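Local coordinates for protein SusD homolog (Bacteroides thetaiotaomicron VPI-5482, PDB 3IHV) that probably binds glycans at the outer membrane, as SusD-family proteins do, for uptake into the cell, at residues V205-A210 with S218-A223. Residues are numbered along the deposited sequence; the frame is centred on the assembly and turned at random.
Sequences VYATWA and SKWEAA. With EDO (1,2-ethanediol), chain H.
Three CH-pi contacts join Tyr206, Trp209 and Ala210 to the facing helix. The methyl of Ala222 sits over the centre of the Tyr206 ring, its CB 3.5 Å from the centroid and only 6° off the normal. Ala210 does the same to Trp220, its CB lying 3.4 Å from the centroid of the five-membered ring. Lys219 is bent at chi2 (-51°), which lays its aliphatic chain over one face of the Trp209 indole; CE is 3.7 Å from the centroid of the six-membered ring, and NZ follows in a cation-pi contact at 4.5 Å.

Small apolar contacts fill in between the helices, with Tyr206 CB 3.7 Å from Ala223 CB and Ala207 CB 4.0 Å from Trp220 CZ3. An alanine in place of Tyr206 would probably open a gap beneath the Ala222 methyl and leave Glu167 without the phenol it pairs with.

No hydrogen bond crosses between the segments; the polar ends of Tyr206 and Lys219 turn to partners outside them. Tyr206 OH bonds to Glu167 of helix 159-176, while Lys219 NZ donates to O2 of an ethanediol, probably from the crystallisation liquor, at 2.8 Å, which is also hydrogen-bonded to Glu167 OE2. Tyr163 stacks on Trp209, and helix 397-412 touches Trp220.

At closest approach the axes of helix segments 205-210 and 219-223 are 7.7 Å apart, and they run nearly antiparallel (164°), close enough for alanines to meet aromatic faces directly. With a short connection, this is an antiparallel helical hairpin joining helices 195-210 and 219-232, consistent with the TPR-like helical pairs of SusD-family proteins.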
ATOM      1  N   VAL A 205      -1.990   1.345 -12.328  1.00  7.15           N
ATOM      2  CA  VAL A 205      -3.044   0.518 -12.944  1.00  7.22           C
ATOM      3  C   VAL A 205      -2.611   0.024 -14.282  1.00  6.63           C
ATOM      4  O   VAL A 205      -2.708  -1.167 -14.564  1.00  6.46           O
ATOM      5  CB  VAL A 205      -4.359   1.348 -13.040  1.00  5.99           C
ATOM      6  CG1 VAL A 205      -5.399   0.705 -14.008  1.00  7.06           C
ATOM      7  CG2 VAL A 205      -4.921   1.625 -11.634  1.00  6.91           C
ATOM      8  N   TYR A 206      -2.102   0.917 -15.141  1.00  7.03           N
ATOM      9  CA  TYR A 206      -1.629   0.466 -16.433  1.00  5.92           C
ATOM     10  C   TYR A 206      -0.469  -0.510 -16.334  1.00  6.74           C
ATOM     11  O   TYR A 206      -0.434  -1.491 -17.086  1.00  5.97           O
ATOM     12  CB  TYR A 206      -1.185   1.626 -17.323  1.00  6.05           C
ATOM     13  CG  TYR A 206      -2.295   2.497 -17.898  1.00  5.53           C
ATOM     14  CD1 TYR A 206      -3.375   1.927 -18.577  1.00  5.95           C
ATOM     15  CD2 TYR A 206      -2.155   3.860 -17.951  1.00  4.99           C
ATOM     16  CE1 TYR A 206      -4.386   2.732 -19.137  1.00  5.12           C
ATOM     17  CE2 TYR A 206      -3.116   4.673 -18.550  1.00  5.58           C
ATOM     18  CZ  TYR A 206      -4.211   4.103 -19.174  1.00  6.19           C
ATOM     19  OH  TYR A 206      -5.177   4.902 -19.753  1.00  7.08           O
ATOM     20  N   ALA A 207       0.485  -0.240 -15.445  1.00  6.42           N
ATOM     21  CA  ALA A 207       1.633  -1.157 -15.286  1.00  6.82           C
ATOM     22  C   ALA A 207       1.156  -2.566 -14.870  1.00  7.36           C
ATOM     23  O   ALA A 207       1.671  -3.569 -15.358  1.00  8.47           O
ATOM     24  CB  ALA A 207       2.633  -0.590 -14.236  1.00  6.94           C
ATOM     25  N   THR A 208       0.169  -2.626 -13.987  1.00  7.48           N
ATOM     26  CA  THR A 208      -0.332  -3.915 -13.463  1.00  7.30           C
ATOM     27  C   THR A 208      -1.102  -4.645 -14.584  1.00  7.66           C
ATOM     28  O   THR A 208      -0.931  -5.849 -14.795  1.00  7.65           O
ATOM     29  CB  THR A 208      -1.172  -3.728 -12.189  1.00  8.21           C
ATOM     30  OG1 THR A 208      -0.441  -2.942 -11.208  1.00  7.29           O
ATOM     31  CG2 THR A 208      -1.607  -5.103 -11.608  1.00  5.86           C
ATOM     32  N   TRP A 209      -1.924  -3.894 -15.325  1.00  7.63           N
ATOM     33  CA  TRP A 209      -2.679  -4.395 -16.464  1.00  6.44           C
ATOM     34  C   TRP A 209      -1.761  -5.020 -17.502  1.00  6.64           C
ATOM     35  O   TRP A 209      -2.117  -6.040 -18.134  1.00  7.04           O
ATOM     36  CB  TRP A 209      -3.464  -3.229 -17.052  1.00  6.70           C
ATOM     37  CG  TRP A 209      -4.547  -3.499 -18.003  1.00  7.70           C
ATOM     38  CD1 TRP A 209      -4.827  -4.645 -18.716  1.00  8.93           C
ATOM     39  CD2 TRP A 209      -5.465  -2.518 -18.454  1.00  8.29           C
ATOM     40  NE1 TRP A 209      -5.933  -4.444 -19.518  1.00  8.51           N
ATOM     41  CE2 TRP A 209      -6.324  -3.136 -19.386  1.00  6.79           C
ATOM     42  CE3 TRP A 209      -5.658  -1.170 -18.140  1.00  7.96           C
ATOM     43  CZ2 TRP A 209      -7.368  -2.442 -20.012  1.00  8.80           C
ATOM     44  CZ3 TRP A 209      -6.709  -0.487 -18.762  1.00  8.19           C
ATOM     45  CH2 TRP A 209      -7.537  -1.128 -19.675  1.00  8.83           C
ATOM     46  N   ALA A 210      -0.560  -4.438 -17.666  1.00  5.82           N
ATOM     47  CA  ALA A 210       0.458  -4.958 -18.565  1.00  6.34           C
ATOM     48  C   ALA A 210       1.125  -6.235 -18.055  1.00  6.17           C
ATOM     49  O   ALA A 210       1.678  -6.996 -18.843  1.00  8.44           O
ATOM     50  CB  ALA A 210       1.543  -3.895 -18.808  1.00  5.80           C
ATOM     51  N   SER A 218       0.437  -3.736 -24.333  1.00 10.21           N
ATOM     52  CA  SER A 218       0.241  -2.378 -24.855  1.00  9.21           C
ATOM     53  C   SER A 218       0.141  -1.351 -23.740  1.00  8.74           C
ATOM     54  O   SER A 218       0.361  -0.151 -23.965  1.00  7.94           O
ATOM     55  CB  SER A 218      -1.033  -2.291 -25.738  1.00 11.19           C
ATOM     56  OG  SER A 218      -2.242  -2.382 -24.988  1.00 10.25           O
ATOM     57  N   LYS A 219      -0.161  -1.804 -22.529  1.00  7.11           N
ATOM     58  CA  LYS A 219      -0.333  -0.872 -21.420  1.00  6.64           C
ATOM     59  C   LYS A 219       0.965  -0.333 -20.827  1.00  7.31           C
ATOM     60  O   LYS A 219       0.928   0.620 -20.027  1.00  7.29           O
ATOM     61  CB  LYS A 219      -1.260  -1.473 -20.357  1.00  6.45           C
ATOM     62  CG  LYS A 219      -2.671  -1.858 -20.877  1.00  6.16           C
ATOM     63  CD  LYS A 219      -3.378  -0.754 -21.641  1.00  8.98           C
ATOM     64  CE  LYS A 219      -4.722  -1.251 -22.251  1.00 10.12           C
ATOM     65  NZ  LYS A 219      -5.429  -0.338 -23.167  1.00 10.61           N
ATOM     66  N   TRP A 220       2.113  -0.925 -21.170  1.00  7.89           N
ATOM     67  CA  TRP A 220       3.371  -0.364 -20.695  1.00  6.88           C
ATOM     68  C   TRP A 220       3.551   1.046 -21.256  1.00  7.24           C
ATOM     69  O   TRP A 220       3.946   1.992 -20.547  1.00  8.03           O
ATOM     70  CB  TRP A 220       4.546  -1.235 -21.089  1.00  6.50           C
ATOM     71  CG  TRP A 220       4.666  -2.565 -20.360  1.00  4.65           C
ATOM     72  CD1 TRP A 220       4.619  -3.797 -20.925  1.00  6.14           C
ATOM     73  CD2 TRP A 220       4.912  -2.773 -18.978  1.00  5.47           C
ATOM     74  NE1 TRP A 220       4.811  -4.754 -19.989  1.00  4.57           N
ATOM     75  CE2 TRP A 220       4.979  -4.153 -18.773  1.00  6.78           C
ATOM     76  CE3 TRP A 220       5.055  -1.932 -17.892  1.00  7.56           C
ATOM     77  CZ2 TRP A 220       5.208  -4.709 -17.540  1.00  5.35           C
ATOM     78  CZ3 TRP A 220       5.259  -2.491 -16.641  1.00  6.37           C
ATOM     79  CH2 TRP A 220       5.332  -3.862 -16.472  1.00  6.60           C
ATOM     80  N   GLU A 221       3.277   1.189 -22.535  1.00  6.55           N
ATOM     81  CA  GLU A 221       3.322   2.488 -23.167  1.00  8.15           C
ATOM     82  C   GLU A 221       2.345   3.451 -22.493  1.00  7.92           C
ATOM     83  O   GLU A 221       2.680   4.593 -22.270  1.00  7.79           O
ATOM     84  CB  GLU A 221       2.992   2.352 -24.651  1.00  7.84           C
ATOM     85  CG  GLU A 221       2.841   3.678 -25.367  1.00 10.31           C
ATOM     86  CD  GLU A 221       2.569   3.527 -26.826  1.00 11.66           C
ATOM     87  OE1 GLU A 221       2.502   2.379 -27.333  1.00 11.08           O
ATOM     88  OE2 GLU A 221       2.442   4.583 -27.463  1.00 13.65           O
ATOM     89  N   ALA A 222       1.148   2.969 -22.129  1.00  7.67           N
ATOM     90  CA  ALA A 222       0.156   3.832 -21.473  1.00  7.69           C
ATOM     91  C   ALA A 222       0.668   4.265 -20.104  1.00  6.97           C
ATOM     92  O   ALA A 222       0.526   5.427 -19.697  1.00  7.02           O
ATOM     93  CB  ALA A 222      -1.208   3.117 -21.363  1.00  7.00           C
ATOM     94  N   ALA A 223       1.266   3.328 -19.359  1.00  6.57           N
ATOM     95  CA  ALA A 223       1.823   3.653 -18.037  1.00  6.06           C
ATOM     96  C   ALA A 223       2.909   4.742 -18.192  1.00  6.92           C
ATOM     97  O   ALA A 223       2.949   5.739 -17.452  1.00  5.92           O
ATOM     98  CB  ALA A 223       2.431   2.380 -17.401  1.00  5.65           C
TER
HETATM   99  C1  EDO H  14      -4.880   4.179 -23.900  1.00 26.51           C
HETATM  100  O1  EDO H  14      -5.189   3.528 -25.139  1.00 33.38           O
HETATM  101  C2  EDO H  14      -4.456   3.085 -22.956  1.00 22.80           C
HETATM  102  O2  EDO H  14      -5.623   2.361 -22.617  1.00 21.82           O